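Local coordinates for large exoprotein involved in heme utilization or adhesion (Yersinia kristensenii ATCC 33638, PDB 5E3E) that probably acts as an RNA-cleaving toxin of contact-dependent growth inhibition, an RNase A superfamily member held here in complex with its CdiI immunity protein, at residues K26-F31 with I76-G81; S54-S59 with I95-S100; I66-N71 with T89-I94. All coordinates share one frame; numbering follows the deposited sequence.

From the N terminus, the chain passes helix 13-19 and enters strand 27-31, whose partner in contact 1 arrives only after helices 34-47 and 49-58 and strand 63-68. Contact 2 opens at the end of helix 49-58 and closes at the far end of strand 86-97, so its loop crosses that of contact 1. Contact 3 joins strand 63-68 to the same strand 86-97; it falls wholly within the span of contact 2 and also crosses contact 1. Contacts 1 and 3 belong to one antiparallel sheet and touch where Phe31 CE1 lies 4.0 Å from Ala91 CB; contact 2 sets a helix end against that sheet, its centre about 29 Å from that of contact 1.

Contact 1. Residues K26-F31 with I76-G81; sequences KSASSF and ISVSRG
Ser27 to Ser30 run against Ser79 to Ile76 as an antiparallel beta ladder in the sheet of this RNase A-superfamily domain, the strand axes 4.7 Å apart and 169° between their directions. Ala28 and Val78 form one hydrogen-bonded pair, with Ala28 N 2.9 Å from Val78 O and the reverse bond equally sound; Ser30 and Ile76 form the next. Beyond the ladder, Arg80 N still reaches Lys26 O at 2.9 Å; that bond is nearly straight (176°), although the donor sits above the carbonyl plane.

The tight side is the face of Ala28, Ser30, Ile76 and Val78, where Leu16 and Leu17 of helix 13-19 pack over the strands. The cross-strand contact itself is light, Ala28 CB and Val78 CG2 being 4.4 Å apart.

The other face carries four serines, from the buried Ser29 and Ser77 to Ser79 on the solvent side. Ser29 CB and Ser77 CB face each other at 4.0 Å, and Ser29 OG bonds to Pro112 O. At the Lys26 end the CdiI chain covers the strand: Lys26 NZ makes a salt bridge to Asp74 and a hydrogen bond to Cys75 O of the CdiI chain. Ser77 OG is anti to its backbone nitrogen (chi1 -178°) and meets one water at 2.8 Å from Ser77 OG, while the same water lies 2.7 Å from Ser27 OG.

Contact 2. Residues S54-S59 with I95-S100; sequences SYLSGS and IARDPS
Tyr55 and Arg97 carry this contact, the tyrosine from the last turn of helix 49-58 and the arginine from the end of strand 86-97. The helix and strand segments pass 9.6 Å apart with 24° between their directions, a gap bridged by side chains. Tyr55 leads with CG anti to its backbone nitrogen (chi1 163°), which turns the ring along the helix flank toward the strand. Arg97 was modelled in two conformers, and the geometry of its side chain given here, including its bond to Lys61, holds for one of them. In that conformer the guanidinium lies over one face of the ring, the two planes 25° apart. The result is an off-centre cation-pi stack: Arg97 CZ is 4.3 Å from the ring centroid, and the closest approach, Tyr55 CE1 to Arg97 NH1 at 3.3 Å, is near the hydroxyl end. Tyr55 OH also accepts a weak, bent bond from Arg97 N at 3.3 Å, while its stronger partner is Lys61 O.

Leu56 follows with an apolar contact, its CD2 meeting Arg97 CG at 3.8 Å as the two side chains run antiparallel alongside one another. The helix closes with Ser59 N bonded to Tyr55 O, and at Ser59 the backbone leaves helical angles. In this conformer Arg97 NH1 bonds to Lys61 O, the same oxygen that receives Tyr55 OH, so both members of the stack share an acceptor in the chain just beyond the helix.

Around this corner, Tyr55 rests on Leu64 of strand 63-68, Ile95 pairs with that same strand through Leu64, and Ala96 pairs with strand 105-113 through Lys106, placing the helix end against strands 63-68 and 86-97, with 105-113 on the latter's other side.

Contact 3. Residues I66-N71 with T89-I94; sequences IDYQSN and TNARII. With NA (sodium ion), chain G.
Asn90 OD1 is gripped twice, by a metal and by a backbone N-H. It is a ligand of the sodium ion, 2.6 Å away. A hydrogen bond from Ser70 N reaches the same oxygen. Thr89 OG1 is a second ligand, 2.4 Å from the metal, brought there with OG1 between its backbone nitrogen and carbonyl carbon (chi1 59°). Ser70 O and three waters complete six ligands, so the ion joins residue 70 to residues 89 and 90, past the Tyr68-Ala91 pair. One of these waters also donates to Asn71 OD1. Beside the site, Ser70 OG gives its proton to Thr89 O over 2.7 Å, a further clasp between the segments.

The strands pair antiparallel. Ile66 with Ile93 and Tyr68 with Ala91 are hydrogen-bonded pairs; Asp67 with Arg92 is the non-hydrogen-bonded pair between them. In that pair the side chains lie alongside, pointing the same way, and Arg92 NE reaches the syn lone pair of Asp67 OD1 at 3.2 Å. This salt-bridging hydrogen bond is bent, 147° at the hydrogen, and the carboxylate stands nearly perpendicular to the guanidinium (82°). A water donates to both Asp67 OD1 and Ala91 O, giving the carboxylate oxygen a second partner. Arg92 NH1 pairs with Asp74 of the CdiI chain, so this face also meets the immunity protein.

The opposite face is largely apolar. Ile66 CG1 presses on Ile93 CB at 3.5 Å, and the Tyr68 ring turns an edge to the backbone of Ala91, its OH bonded to Lys43 NZ. Helix 34-47 covers this face, with Ala44 and Ile45 on Ile66 and Val40 on Tyr68 and Ala91, while strand 105-113 pairs along the other edge of strand 86-97.

Contact 1. Residues K26-F31 with I76-G81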
loop_
_atom_site.group_PDB
_atom_site.type_symbol
_atom_site.label_atom_id
_atom_site.label_comp_id
_atom_site.label_asym_id
_atom_site.label_seq_id
_atom_site.Cartn_x
_atom_site.Cartn_y
_atom_site.Cartn_z
ATOM N N LYS B 26 4.453 -8.450 -4.606
ATOM C CA LYS B 26 3.680 -9.694 -4.536
ATOM C C LYS B 26 2.668 -9.744 -5.675
ATOM O O LYS B 26 2.185 -10.842 -6.030
ATOM C CB LYS B 26 2.936 -9.865 -3.203
ATOM C CG LYS B 26 1.695 -9.031 -3.038
ATOM C CD LYS B 26 0.763 -9.597 -2.017
ATOM C CE LYS B 26 -0.573 -8.903 -2.131
ATOM N NZ LYS B 26 -0.475 -7.512 -1.656
ATOM N N SER B 27 2.284 -8.561 -6.141
ATOM C CA SER B 27 1.255 -8.403 -7.183
ATOM C C SER B 27 1.384 -7.040 -7.819
ATOM O O SER B 27 2.011 -6.130 -7.268
ATOM C CB SER B 27 -0.159 -8.597 -6.647
ATOM O OG SER B 27 -0.607 -7.523 -5.867
ATOM N N ALA B 28 0.816 -6.922 -9.010
ATOM C CA ALA B 28 0.909 -5.687 -9.756
ATOM C C ALA B 28 -0.385 -5.493 -10.504
ATOM O O ALA B 28 -0.921 -6.423 -11.102
ATOM C CB ALA B 28 2.074 -5.763 -10.710
ATOM N N SER B 29 -0.857 -4.272 -10.556
ATOM C CA SER B 29 -2.132 -4.006 -11.192
ATOM C C SER B 29 -2.122 -2.700 -11.996
ATOM O O SER B 29 -1.240 -1.840 -11.828
ATOM C CB SER B 29 -3.205 -3.967 -10.118
ATOM O OG SER B 29 -2.983 -2.865 -9.223
ATOM N N SER B 30 -3.151 -2.550 -12.827
ATOM C CA SER B 30 -3.261 -1.429 -13.752
ATOM C C SER B 30 -4.732 -1.179 -14.083
ATOM O O SER B 30 -5.475 -2.134 -14.351
ATOM C CB SER B 30 -2.506 -1.724 -15.043
ATOM O OG SER B 30 -2.671 -0.681 -15.975
ATOM N N PHE B 31 -5.126 0.098 -14.091
ATOM C CA PHE B 31 -6.428 0.516 -14.610
ATOM C C PHE B 31 -6.467 0.249 -16.112
ATOM O O PHE B 31 -5.447 0.289 -16.797
ATOM C CB PHE B 31 -6.680 2.000 -14.383
ATOM C CG PHE B 31 -6.795 2.378 -12.942
ATOM C CD1 PHE B 31 -7.930 2.023 -12.204
ATOM C CD2 PHE B 31 -5.765 3.051 -12.308
ATOM C CE1 PHE B 31 -8.039 2.381 -10.888
ATOM C CE2 PHE B 31 -5.878 3.413 -11.005
ATOM C CZ PHE B 31 -7.016 3.056 -10.278
ATOM N N ILE B 76 -6.876 -4.716 -14.163
ATOM C CA ILE B 76 -6.329 -6.056 -14.104
ATOM C C ILE B 76 -5.242 -6.134 -13.038
ATOM O O ILE B 76 -4.619 -5.130 -12.683
ATOM C CB ILE B 76 -5.766 -6.554 -15.452
ATOM C CG1 ILE B 76 -4.664 -5.619 -15.976
ATOM C CG2 ILE B 76 -6.918 -6.721 -16.454
ATOM C CD1 ILE B 76 -3.906 -6.119 -17.184
ATOM N N SER B 77 -5.029 -7.363 -12.589
ATOM C CA SER B 77 -4.019 -7.675 -11.594
ATOM C C SER B 77 -3.389 -9.015 -11.879
ATOM O O SER B 77 -4.052 -9.933 -12.327
ATOM C CB SER B 77 -4.631 -7.669 -10.201
ATOM O OG SER B 77 -3.649 -7.934 -9.193
ATOM N N VAL B 78 -2.097 -9.107 -11.596
ATOM C CA VAL B 78 -1.381 -10.352 -11.599
ATOM C C VAL B 78 -0.655 -10.512 -10.257
ATOM O O VAL B 78 -0.307 -9.536 -9.591
ATOM C CB VAL B 78 -0.385 -10.467 -12.770
ATOM C CG1 VAL B 78 -1.139 -10.397 -14.102
ATOM C CG2 VAL B 78 0.706 -9.413 -12.689
ATOM N N SER B 79 -0.421 -11.772 -9.917
ATOM C CA SER B 79 0.231 -12.154 -8.654
ATOM C C SER B 79 1.425 -13.089 -8.868
ATOM O O SER B 79 1.428 -13.905 -9.778
ATOM C CB SER B 79 -0.807 -12.855 -7.745
ATOM O OG SER B 79 -1.700 -11.875 -7.231
ATOM N N ARG B 80 2.424 -12.970 -8.004
ATOM C CA ARG B 80 3.599 -13.829 -8.050
ATOM C C ARG B 80 3.224 -15.300 -8.044
ATOM O O ARG B 80 2.294 -15.713 -7.362
ATOM C CB ARG B 80 4.527 -13.515 -6.853
ATOM C CG ARG B 80 5.905 -14.121 -6.973
ATOM C CD ARG B 80 6.844 -13.550 -5.913
ATOM N NE ARG B 80 7.087 -12.149 -6.212
ATOM C CZ ARG B 80 8.124 -11.698 -6.916
ATOM N NH1 ARG B 80 8.229 -10.399 -7.157
ATOM N NH2 ARG B 80 9.057 -12.535 -7.374
ATOM N N GLY B 81 3.920 -16.087 -8.844
ATOM C CA GLY B 81 3.698 -17.527 -8.855
ATOM C C GLY B 81 2.727 -18.023 -9.904
ATOM O O GLY B 81 2.605 -19.232 -10.100
HETATM O O HOH W 1 -2.187 -6.160 -7.620
#

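Contact 2. Residues S54-S59 with I95-S100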
loop_
_atom_site.group_PDB
_atom_site.type_symbol
_atom_site.label_atom_id
_atom_site.label_comp_id
_atom_site.label_asym_id
_atom_site.label_seq_id
_atom_site.Cartn_x
_atom_site.Cartn_y
_atom_site.Cartn_z
ATOM N N SER B 54 -10.931 15.699 7.375
ATOM C CA SER B 54 -10.373 15.450 8.720
ATOM C C SER B 54 -8.870 15.279 8.679
ATOM O O SER B 54 -8.174 15.760 9.564
ATOM C CB SER B 54 -10.968 14.186 9.345
ATOM O OG SER B 54 -12.380 14.284 9.400
ATOM N N TYR B 55 -8.388 14.556 7.662
ATOM C CA TYR B 55 -6.959 14.311 7.503
ATOM C C TYR B 55 -6.205 15.639 7.353
ATOM O O TYR B 55 -5.210 15.854 8.038
ATOM C CB TYR B 55 -6.684 13.353 6.329
ATOM C CG TYR B 55 -5.251 13.357 5.824
ATOM C CD1 TYR B 55 -4.247 12.631 6.485
ATOM C CD2 TYR B 55 -4.894 14.078 4.699
ATOM C CE1 TYR B 55 -2.953 12.628 6.021
ATOM C CE2 TYR B 55 -3.593 14.077 4.232
ATOM C CZ TYR B 55 -2.627 13.341 4.911
ATOM O OH TYR B 55 -1.320 13.337 4.482
ATOM N N LEU B 56 -6.702 16.548 6.527
ATOM C CA LEU B 56 -5.992 17.806 6.243
ATOM C C LEU B 56 -5.985 18.771 7.443
ATOM O O LEU B 56 -5.006 19.472 7.690
ATOM C CB LEU B 56 -6.616 18.517 5.039
ATOM C CG LEU B 56 -6.462 17.791 3.707
ATOM C CD1 LEU B 56 -7.303 18.486 2.645
ATOM C CD2 LEU B 56 -5.006 17.696 3.286
ATOM N N SER B 57 -7.067 18.773 8.195
ATOM C CA SER B 57 -7.222 19.746 9.284
ATOM C C SER B 57 -6.597 19.263 10.591
ATOM O O SER B 57 -6.126 20.063 11.403
ATOM C CB SER B 57 -8.712 20.050 9.484
ATOM O OG SER B 57 -9.377 18.943 10.075
ATOM N N GLY B 58 -6.608 17.957 10.817
ATOM C CA GLY B 58 -6.210 17.425 12.113
ATOM C C GLY B 58 -5.021 16.484 12.197
ATOM O O GLY B 58 -4.546 16.227 13.296
ATOM N N SER B 59 -4.541 15.960 11.071
ATOM C CA SER B 59 -3.568 14.858 11.101
ATOM C C SER B 59 -2.135 15.266 10.767
ATOM O O SER B 59 -1.906 16.067 9.853
ATOM C CB SER B 59 -3.978 13.763 10.108
ATOM O OG SER B 59 -3.238 12.589 10.366
ATOM N N ILE B 95 -2.859 9.609 -1.230
ATOM C CA ILE B 95 -2.624 11.047 -1.324
ATOM C C ILE B 95 -1.668 11.518 -0.247
ATOM O O ILE B 95 -1.417 10.823 0.731
ATOM C CB ILE B 95 -3.932 11.855 -1.287
ATOM C CG1 ILE B 95 -4.618 11.789 0.088
ATOM C CG2 ILE B 95 -4.855 11.379 -2.375
ATOM C CD1 ILE B 95 -5.762 12.774 0.240
ATOM N N ALA B 96 -1.095 12.681 -0.473
ATOM C CA ALA B 96 -0.234 13.280 0.527
ATOM C C ALA B 96 -0.578 14.732 0.705
ATOM O O ALA B 96 -0.929 15.419 -0.249
ATOM C CB ALA B 96 1.210 13.144 0.127
ATOM N N ARG B 97 -0.458 15.215 1.939
ATOM C CA ARG B 97 -0.770 16.597 2.239
ATOM C C ARG B 97 0.235 17.471 1.482
ATOM O O ARG B 97 1.440 17.231 1.561
ATOM C CB ARG B 97 -0.678 16.826 3.751
ATOM C CG ARG B 97 -1.343 18.106 4.242
ATOM C CD ARG B 97 -1.190 18.276 5.745
ATOM N NE ARG B 97 -1.717 17.135 6.494
ATOM C CZ ARG B 97 -0.980 16.106 6.914
ATOM N NH1 ARG B 97 -1.550 15.119 7.578
ATOM N NH2 ARG B 97 0.321 16.080 6.697
ATOM N N ASP B 98 -0.274 18.459 0.747
ATOM C CA ASP B 98 0.539 19.350 -0.093
ATOM C C ASP B 98 -0.128 20.728 -0.146
ATOM O O ASP B 98 -0.880 21.027 -1.084
ATOM C CB ASP B 98 0.687 18.780 -1.507
ATOM C CG ASP B 98 1.668 19.584 -2.363
ATOM O OD1 ASP B 98 2.202 20.584 -1.856
ATOM O OD2 ASP B 98 1.907 19.217 -3.538
ATOM N N PRO B 99 0.163 21.585 0.856
ATOM C CA PRO B 99 -0.519 22.882 0.974
ATOM C C PRO B 99 -0.535 23.732 -0.309
ATOM O O PRO B 99 -1.461 24.522 -0.506
ATOM C CB PRO B 99 0.269 23.594 2.086
ATOM C CG PRO B 99 1.568 22.869 2.188
ATOM C CD PRO B 99 1.238 21.445 1.860
ATOM N N SER B 100 0.473 23.562 -1.163
ATOM C CA SER B 100 0.567 24.296 -2.429
ATOM C C SER B 100 -0.490 23.932 -3.490
ATOM O O SER B 100 -0.654 24.667 -4.459
ATOM C CB SER B 100 1.972 24.125 -3.032
ATOM O OG SER B 100 2.220 22.775 -3.393
#

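Contact 3. Residues I66-N71 with T89-I94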
loop_
_atom_site.group_PDB
_atom_site.type_symbol
_atom_site.label_atom_id
_atom_site.label_comp_id
_atom_site.label_asym_id
_atom_site.label_seq_id
_atom_site.Cartn_x
_atom_site.Cartn_y
_atom_site.Cartn_z
ATOM N N ILE B 66 -7.221 6.123 0.462
ATOM C CA ILE B 66 -8.631 6.196 0.224
ATOM C C ILE B 66 -8.977 5.073 -0.721
ATOM O O ILE B 66 -8.320 4.885 -1.737
ATOM C CB ILE B 66 -9.109 7.553 -0.318
ATOM C CG1 ILE B 66 -8.453 7.893 -1.630
ATOM C CG2 ILE B 66 -8.812 8.662 0.707
ATOM C CD1 ILE B 66 -9.165 8.968 -2.425
ATOM N N ASP B 67 -9.993 4.324 -0.350
ATOM C CA ASP B 67 -10.368 3.126 -1.084
ATOM C C ASP B 67 -11.648 3.350 -1.848
ATOM O O ASP B 67 -12.445 4.252 -1.531
ATOM C CB ASP B 67 -10.437 1.934 -0.125
ATOM C CG ASP B 67 -9.060 1.598 0.476
ATOM O OD1 ASP B 67 -8.115 1.347 -0.303
ATOM O OD2 ASP B 67 -8.906 1.615 1.710
ATOM N N TYR B 68 -11.789 2.578 -2.921
ATOM C CA TYR B 68 -12.893 2.653 -3.847
ATOM C C TYR B 68 -13.391 1.223 -3.968
ATOM O O TYR B 68 -12.584 0.301 -4.132
ATOM C CB TYR B 68 -12.375 3.121 -5.192
ATOM C CG TYR B 68 -13.351 2.975 -6.350
ATOM C CD1 TYR B 68 -14.344 3.922 -6.558
ATOM C CD2 TYR B 68 -13.267 1.901 -7.227
ATOM C CE1 TYR B 68 -15.218 3.806 -7.598
ATOM C CE2 TYR B 68 -14.136 1.785 -8.308
ATOM C CZ TYR B 68 -15.116 2.743 -8.475
ATOM O OH TYR B 68 -16.012 2.660 -9.529
ATOM N N GLN B 69 -14.704 1.028 -3.844
ATOM C CA GLN B 69 -15.302 -0.273 -3.997
ATOM C C GLN B 69 -16.344 -0.201 -5.126
ATOM O O GLN B 69 -17.066 0.787 -5.270
ATOM C CB GLN B 69 -15.952 -0.725 -2.680
ATOM C CG GLN B 69 -14.975 -0.820 -1.501
ATOM C CD GLN B 69 -14.764 0.505 -0.764
ATOM O OE1 GLN B 69 -15.695 1.322 -0.631
ATOM N NE2 GLN B 69 -13.539 0.719 -0.257
ATOM N N SER B 70 -16.369 -1.220 -5.969
ATOM C CA SER B 70 -17.407 -1.326 -6.991
ATOM C C SER B 70 -17.638 -2.775 -7.349
ATOM O O SER B 70 -16.923 -3.649 -6.837
ATOM C CB SER B 70 -16.997 -0.544 -8.249
ATOM O OG SER B 70 -16.252 -1.346 -9.173
ATOM N N ASN B 71 -18.614 -3.024 -8.237
ATOM C CA ASN B 71 -18.867 -4.343 -8.782
ATOM C C ASN B 71 -18.688 -4.349 -10.310
ATOM O O ASN B 71 -19.309 -5.160 -10.990
ATOM C CB ASN B 71 -20.294 -4.833 -8.424
ATOM C CG ASN B 71 -20.547 -4.909 -6.906
ATOM O OD1 ASN B 71 -19.797 -5.551 -6.169
ATOM N ND2 ASN B 71 -21.632 -4.283 -6.445
ATOM N N THR B 89 -12.268 -4.988 -9.393
ATOM C CA THR B 89 -13.330 -3.991 -9.318
ATOM C C THR B 89 -13.089 -2.887 -8.262
ATOM O O THR B 89 -13.761 -1.859 -8.275
ATOM C CB THR B 89 -14.651 -4.687 -8.988
ATOM O OG1 THR B 89 -14.543 -5.382 -7.732
ATOM C CG2 THR B 89 -14.996 -5.724 -10.085
ATOM N N ASN B 90 -12.146 -3.103 -7.358
ATOM C CA ASN B 90 -11.856 -2.132 -6.304
ATOM C C ASN B 90 -10.555 -1.381 -6.601
ATOM O O ASN B 90 -9.792 -1.792 -7.443
ATOM C CB ASN B 90 -11.690 -2.852 -4.998
ATOM C CG ASN B 90 -12.977 -3.468 -4.514
ATOM O OD1 ASN B 90 -14.057 -3.201 -5.040
ATOM N ND2 ASN B 90 -12.865 -4.292 -3.463
ATOM N N ALA B 91 -10.294 -0.313 -5.872
ATOM C CA ALA B 91 -9.058 0.445 -6.070
ATOM C C ALA B 91 -8.574 1.152 -4.831
ATOM O O ALA B 91 -9.319 1.327 -3.883
ATOM C CB ALA B 91 -9.242 1.461 -7.177
ATOM N N ARG B 92 -7.348 1.636 -4.872
ATOM C CA ARG B 92 -6.793 2.349 -3.728
ATOM C C ARG B 92 -6.065 3.507 -4.326
ATOM O O ARG B 92 -5.314 3.357 -5.284
ATOM C CB ARG B 92 -5.842 1.462 -2.933
ATOM C CG ARG B 92 -5.172 2.143 -1.735
ATOM C CD ARG B 92 -4.281 1.188 -0.930
ATOM N NE ARG B 92 -5.142 0.119 -0.410
ATOM C CZ ARG B 92 -4.874 -1.180 -0.450
ATOM N NH1 ARG B 92 -3.725 -1.644 -0.918
ATOM N NH2 ARG B 92 -5.769 -2.028 0.033
ATOM N N ILE B 93 -6.273 4.671 -3.723
ATOM C CA ILE B 93 -5.542 5.872 -4.072
ATOM C C ILE B 93 -4.747 6.309 -2.862
ATOM O O ILE B 93 -5.246 6.222 -1.750
ATOM C CB ILE B 93 -6.526 7.031 -4.445
ATOM C CG1 ILE B 93 -7.582 6.588 -5.490
ATOM C CG2 ILE B 93 -5.762 8.260 -4.884
ATOM C CD1 ILE B 93 -7.090 5.993 -6.732
ATOM N N ILE B 94 -3.521 6.777 -3.055
ATOM C CA ILE B 94 -2.737 7.302 -1.941
ATOM C C ILE B 94 -2.511 8.770 -2.201
ATOM O O ILE B 94 -1.992 9.126 -3.274
ATOM C CB ILE B 94 -1.357 6.611 -1.801
ATOM C CG1 ILE B 94 -1.481 5.090 -1.606
ATOM C CG2 ILE B 94 -0.539 7.223 -0.649
ATOM C CD1 ILE B 94 -2.399 4.686 -0.505
HETATM NA NA NA G . -15.558 -5.191 -5.614
HETATM O O HOH W 2 -9.042 -0.944 -2.078
HETATM O O HOH W 3 -17.038 -6.809 -6.429
HETATM O O HOH W 4 -13.834 -6.763 -5.076
HETATM O O HOH W 5 -16.360 -5.237 -3.490
#